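Local coordinates for SusD-like protein BACOVA_02651 (Bacteroides ovatus, PDB 5E75) that binds polysaccharide at the cell surface and probably captures xyloglucan before its transport into the periplasm for degradation, at residues T377-R391 / K399-R411. Residues are numbered along the deposited sequence; the frame is centred on the assembly and turned at random. Where two conformers were deposited one is given.
Sequences TLSDGRGLYFFNRVR and KSSITLDDIIRER
The carboxamide of Asn388 holds the backbone of Lys399 by both its ends: ND2 donates to Lys399 O over 2.9 Å at a nearly straight 168°, and OD1 accepts from Lys399 N at an equally short distance. The acceptor Lys399 O lies almost in the amide plane, whereas Lys399 N stands tilted 34° from the plane of the Asn388 carbonyl. Both peptide groups flanking one loop residue are thus fixed by a single helical side chain. One level on, Arg391 NH1 donates to Glu410 OE1 at 2.9 Å, on the syn side of the carboxylate and within the guanidinium plane, forming a salt bridge between the two helices. Arg391 NE donates to Asn397 O, Glu293 also pairs with Arg391 and Arg299 with Glu410, so this buried bridge belongs to a network whose alternating charges probably balance one another. Lys399 CE lies 3.6 Å from Arg391 NH1, over a face of that guanidinium. Beside these polar groups lies the Phe387 ring; its CB points toward the second segment, and CG, anti to the backbone N, extends the ring to Ile402 and Glu410. Ile402 CG2 rests over one face of the Phe387 ring, 3.8 Å from its centroid, a CH-pi contact, while Glu410 CB approaches Phe387 CE2 obliquely at 3.7 Å. Ile402 CG2 also touches Leu384 CD1. At the far end Leu378 and Ile402 exchange two backbone hydrogen bonds, a lone antiparallel bridge of the hydrogen-bonded kind. Beyond it Thr403, at the N-cap of helix 404-411, donates its N to Asp406 OD2. The helix segments are inclined at 36°, with axes approaching to 11.6 Å, a separation bridged by Ile402 and long side chains; helix 360-372 also touches Phe387 and Ile407. The arrangement is a helix-loop-helix pairing within the helical SusD-family fold.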
# COMPACT_ATOMS: atom_id res chain seq x y z
N THR A 377 -1.88 -3.96 -26.54
CA THR A 377 -0.97 -5.02 -26.11
C THR A 377 0.46 -4.52 -26.16
O THR A 377 0.78 -3.59 -26.91
CB THR A 377 -1.03 -6.27 -27.03
OG1 THR A 377 -0.44 -5.96 -28.30
CG2 THR A 377 -2.45 -6.74 -27.23
N LEU A 378 1.30 -5.13 -25.33
CA LEU A 378 2.74 -4.89 -25.31
C LEU A 378 3.40 -6.24 -25.53
O LEU A 378 3.18 -7.17 -24.74
CB LEU A 378 3.17 -4.30 -23.96
CG LEU A 378 4.67 -4.02 -23.83
CD1 LEU A 378 5.08 -2.87 -24.71
CD2 LEU A 378 5.04 -3.71 -22.38
N SER A 379 4.19 -6.38 -26.59
CA SER A 379 4.76 -7.69 -26.94
C SER A 379 6.27 -7.65 -27.16
O SER A 379 6.87 -8.64 -27.61
CB SER A 379 4.08 -8.25 -28.19
OG SER A 379 4.28 -7.39 -29.28
N ASP A 380 6.90 -6.54 -26.81
CA ASP A 380 8.35 -6.45 -26.85
C ASP A 380 8.84 -5.36 -25.92
O ASP A 380 8.05 -4.68 -25.28
CB ASP A 380 8.85 -6.20 -28.28
CG ASP A 380 8.24 -4.96 -28.92
OD1 ASP A 380 7.89 -4.00 -28.20
OD2 ASP A 380 8.12 -4.94 -30.16
N GLY A 381 10.16 -5.23 -25.86
CA GLY A 381 10.78 -4.14 -25.13
C GLY A 381 11.12 -4.45 -23.68
O GLY A 381 10.77 -5.51 -23.13
N ARG A 382 11.82 -3.50 -23.07
CA ARG A 382 12.33 -3.69 -21.72
C ARG A 382 11.23 -3.62 -20.68
O ARG A 382 11.36 -4.22 -19.62
CB ARG A 382 13.44 -2.69 -21.42
CG ARG A 382 14.68 -2.83 -22.31
CD ARG A 382 15.42 -4.15 -22.08
NE ARG A 382 16.16 -4.15 -20.83
CZ ARG A 382 16.82 -5.17 -20.32
NH1 ARG A 382 16.86 -6.34 -20.96
NH2 ARG A 382 17.46 -5.05 -19.17
N GLY A 383 10.15 -2.91 -20.95
CA GLY A 383 9.02 -2.90 -20.04
C GLY A 383 8.46 -4.30 -19.85
O GLY A 383 8.18 -4.71 -18.72
N LEU A 384 8.30 -5.03 -20.94
CA LEU A 384 7.82 -6.41 -20.87
C LEU A 384 8.83 -7.29 -20.13
O LEU A 384 8.44 -8.17 -19.35
CB LEU A 384 7.55 -6.95 -22.28
CG LEU A 384 7.02 -8.38 -22.35
CD1 LEU A 384 5.67 -8.54 -21.62
CD2 LEU A 384 6.91 -8.83 -23.83
N TYR A 385 10.12 -7.05 -20.35
CA TYR A 385 11.15 -7.79 -19.63
C TYR A 385 10.97 -7.63 -18.13
O TYR A 385 11.02 -8.61 -17.40
CB TYR A 385 12.55 -7.32 -20.04
CG TYR A 385 13.67 -7.82 -19.14
CD1 TYR A 385 14.01 -9.16 -19.09
CD2 TYR A 385 14.36 -6.93 -18.33
CE1 TYR A 385 15.02 -9.60 -18.27
CE2 TYR A 385 15.37 -7.35 -17.52
CZ TYR A 385 15.70 -8.70 -17.49
OH TYR A 385 16.71 -9.13 -16.66
N PHE A 386 10.75 -6.41 -17.67
CA PHE A 386 10.66 -6.19 -16.23
C PHE A 386 9.36 -6.73 -15.65
O PHE A 386 9.35 -7.22 -14.53
CB PHE A 386 10.94 -4.72 -15.87
CG PHE A 386 12.42 -4.37 -15.95
CD1 PHE A 386 13.29 -4.87 -15.01
CD2 PHE A 386 12.93 -3.61 -16.99
CE1 PHE A 386 14.64 -4.61 -15.07
CE2 PHE A 386 14.28 -3.36 -17.08
CZ PHE A 386 15.14 -3.85 -16.12
N PHE A 387 8.27 -6.70 -16.43
CA PHE A 387 7.06 -7.40 -16.04
C PHE A 387 7.39 -8.89 -15.83
O PHE A 387 7.00 -9.51 -14.82
CB PHE A 387 5.97 -7.25 -17.11
CG PHE A 387 4.72 -8.04 -16.86
CD1 PHE A 387 4.64 -9.38 -17.22
CD2 PHE A 387 3.62 -7.45 -16.27
CE1 PHE A 387 3.50 -10.11 -16.98
CE2 PHE A 387 2.45 -8.19 -16.04
CZ PHE A 387 2.41 -9.52 -16.38
N ASN A 388 8.12 -9.45 -16.78
CA ASN A 388 8.43 -10.87 -16.72
C ASN A 388 9.43 -11.25 -15.64
O ASN A 388 9.46 -12.41 -15.21
CB ASN A 388 8.82 -11.40 -18.11
CG ASN A 388 7.60 -11.69 -18.96
OD1 ASN A 388 6.56 -12.11 -18.46
ND2 ASN A 388 7.73 -11.49 -20.26
N ARG A 389 10.22 -10.29 -15.15
CA ARG A 389 11.07 -10.53 -14.00
C ARG A 389 10.21 -10.78 -12.76
O ARG A 389 10.56 -11.60 -11.91
CB ARG A 389 12.03 -9.36 -13.74
CG ARG A 389 13.23 -9.29 -14.68
CD ARG A 389 14.26 -10.39 -14.38
NE ARG A 389 14.77 -10.21 -13.03
CZ ARG A 389 14.62 -11.07 -12.01
NH1 ARG A 389 14.04 -12.25 -12.17
NH2 ARG A 389 15.11 -10.74 -10.82
N VAL A 390 9.09 -10.07 -12.65
CA VAL A 390 8.18 -10.28 -11.52
C VAL A 390 7.56 -11.69 -11.60
O VAL A 390 7.46 -12.41 -10.59
CB VAL A 390 7.10 -9.17 -11.46
CG1 VAL A 390 6.13 -9.43 -10.32
CG2 VAL A 390 7.75 -7.80 -11.29
N ARG A 391 7.15 -12.09 -12.80
CA ARG A 391 6.64 -13.44 -13.03
C ARG A 391 7.70 -14.49 -12.67
O ARG A 391 7.41 -15.50 -12.00
CB ARG A 391 6.28 -13.62 -14.51
CG ARG A 391 5.25 -12.64 -15.08
CD ARG A 391 3.83 -13.00 -14.74
NE ARG A 391 3.41 -14.29 -15.32
CZ ARG A 391 2.19 -14.79 -15.18
NH1 ARG A 391 1.26 -14.12 -14.53
NH2 ARG A 391 1.89 -15.97 -15.72
N LYS A 399 5.07 -14.15 -19.87
CA LYS A 399 4.09 -13.87 -20.90
C LYS A 399 4.76 -13.24 -22.12
O LYS A 399 5.63 -12.38 -21.99
CB LYS A 399 3.00 -12.95 -20.34
CG LYS A 399 2.15 -13.63 -19.28
CD LYS A 399 1.04 -12.72 -18.77
CE LYS A 399 0.06 -13.45 -17.89
NZ LYS A 399 -0.75 -14.42 -18.66
N SER A 400 4.37 -13.68 -23.32
CA SER A 400 4.94 -13.16 -24.56
C SER A 400 4.30 -11.85 -24.97
O SER A 400 4.83 -11.13 -25.81
CB SER A 400 4.79 -14.18 -25.69
OG SER A 400 3.44 -14.54 -25.84
N SER A 401 3.15 -11.55 -24.38
CA SER A 401 2.49 -10.26 -24.58
C SER A 401 1.60 -9.98 -23.37
O SER A 401 1.12 -10.92 -22.73
CB SER A 401 1.65 -10.29 -25.86
OG SER A 401 0.51 -11.09 -25.70
N ILE A 402 1.42 -8.70 -23.04
CA ILE A 402 0.55 -8.32 -21.94
C ILE A 402 -0.43 -7.25 -22.35
O ILE A 402 -0.16 -6.44 -23.25
CB ILE A 402 1.35 -7.83 -20.69
CG1 ILE A 402 2.20 -6.60 -21.01
CG2 ILE A 402 2.22 -8.96 -20.16
CD1 ILE A 402 2.95 -6.04 -19.79
N THR A 403 -1.58 -7.26 -21.68
CA THR A 403 -2.58 -6.23 -21.78
C THR A 403 -2.76 -5.56 -20.41
O THR A 403 -2.16 -5.98 -19.41
CB THR A 403 -3.94 -6.80 -22.18
OG1 THR A 403 -4.46 -7.58 -21.09
CG2 THR A 403 -3.86 -7.69 -23.43
N LEU A 404 -3.59 -4.52 -20.36
CA LEU A 404 -3.89 -3.88 -19.09
C LEU A 404 -4.50 -4.90 -18.12
O LEU A 404 -4.22 -4.87 -16.92
CB LEU A 404 -4.80 -2.67 -19.29
CG LEU A 404 -5.12 -1.89 -18.01
CD1 LEU A 404 -3.86 -1.27 -17.40
CD2 LEU A 404 -6.18 -0.84 -18.28
N ASP A 405 -5.32 -5.82 -18.62
CA ASP A 405 -5.90 -6.83 -17.74
C ASP A 405 -4.84 -7.72 -17.10
O ASP A 405 -4.97 -8.11 -15.93
CB ASP A 405 -6.91 -7.70 -18.51
CG ASP A 405 -8.18 -6.95 -18.85
OD1 ASP A 405 -8.53 -5.98 -18.15
OD2 ASP A 405 -8.84 -7.36 -19.83
N ASP A 406 -3.77 -8.02 -17.82
CA ASP A 406 -2.67 -8.80 -17.26
C ASP A 406 -1.97 -8.00 -16.16
O ASP A 406 -1.57 -8.56 -15.15
CB ASP A 406 -1.65 -9.17 -18.33
CG ASP A 406 -2.18 -10.14 -19.35
OD1 ASP A 406 -2.74 -11.18 -18.96
OD2 ASP A 406 -2.03 -9.84 -20.55
N ILE A 407 -1.83 -6.70 -16.37
CA ILE A 407 -1.17 -5.84 -15.39
C ILE A 407 -2.00 -5.70 -14.12
O ILE A 407 -1.46 -5.77 -13.01
CB ILE A 407 -0.84 -4.47 -15.99
CG1 ILE A 407 0.20 -4.68 -17.09
CG2 ILE A 407 -0.33 -3.51 -14.92
CD1 ILE A 407 0.55 -3.47 -17.91
N ILE A 408 -3.31 -5.56 -14.27
CA ILE A 408 -4.20 -5.46 -13.11
C ILE A 408 -4.06 -6.72 -12.26
O ILE A 408 -3.92 -6.65 -11.04
CB ILE A 408 -5.67 -5.21 -13.51
CG1 ILE A 408 -5.80 -3.81 -14.13
CG2 ILE A 408 -6.60 -5.37 -12.30
CD1 ILE A 408 -7.15 -3.58 -14.85
N ARG A 409 -4.11 -7.89 -12.89
CA ARG A 409 -4.05 -9.14 -12.15
C ARG A 409 -2.70 -9.29 -11.49
O ARG A 409 -2.62 -9.69 -10.33
CB ARG A 409 -4.31 -10.33 -13.08
CG ARG A 409 -4.46 -11.67 -12.37
CD ARG A 409 -4.80 -12.77 -13.35
NE ARG A 409 -5.16 -13.98 -12.64
CZ ARG A 409 -5.68 -15.07 -13.19
NH1 ARG A 409 -5.90 -15.14 -14.49
NH2 ARG A 409 -6.00 -16.10 -12.41
N GLU A 410 -1.64 -8.96 -12.22
CA GLU A 410 -0.29 -9.13 -11.72
C GLU A 410 -0.04 -8.24 -10.51
O GLU A 410 0.57 -8.67 -9.53
CB GLU A 410 0.76 -8.86 -12.81
CG GLU A 410 2.12 -9.50 -12.51
CD GLU A 410 2.06 -11.02 -12.47
OE1 GLU A 410 1.17 -11.60 -13.15
OE2 GLU A 410 2.90 -11.62 -11.78
N ARG A 411 -0.52 -6.99 -10.57
CA ARG A 411 -0.35 -6.11 -9.43
C ARG A 411 -1.13 -6.61 -8.22
O ARG A 411 -0.62 -6.58 -7.09
CB ARG A 411 -0.74 -4.67 -9.78
CG ARG A 411 0.24 -4.00 -10.72
CD ARG A 411 -0.10 -2.54 -10.95
NE ARG A 411 0.15 -1.76 -9.75
CZ ARG A 411 1.31 -1.20 -9.42
NH1 ARG A 411 2.35 -1.22 -10.24
NH2 ARG A 411 1.44 -0.55 -8.27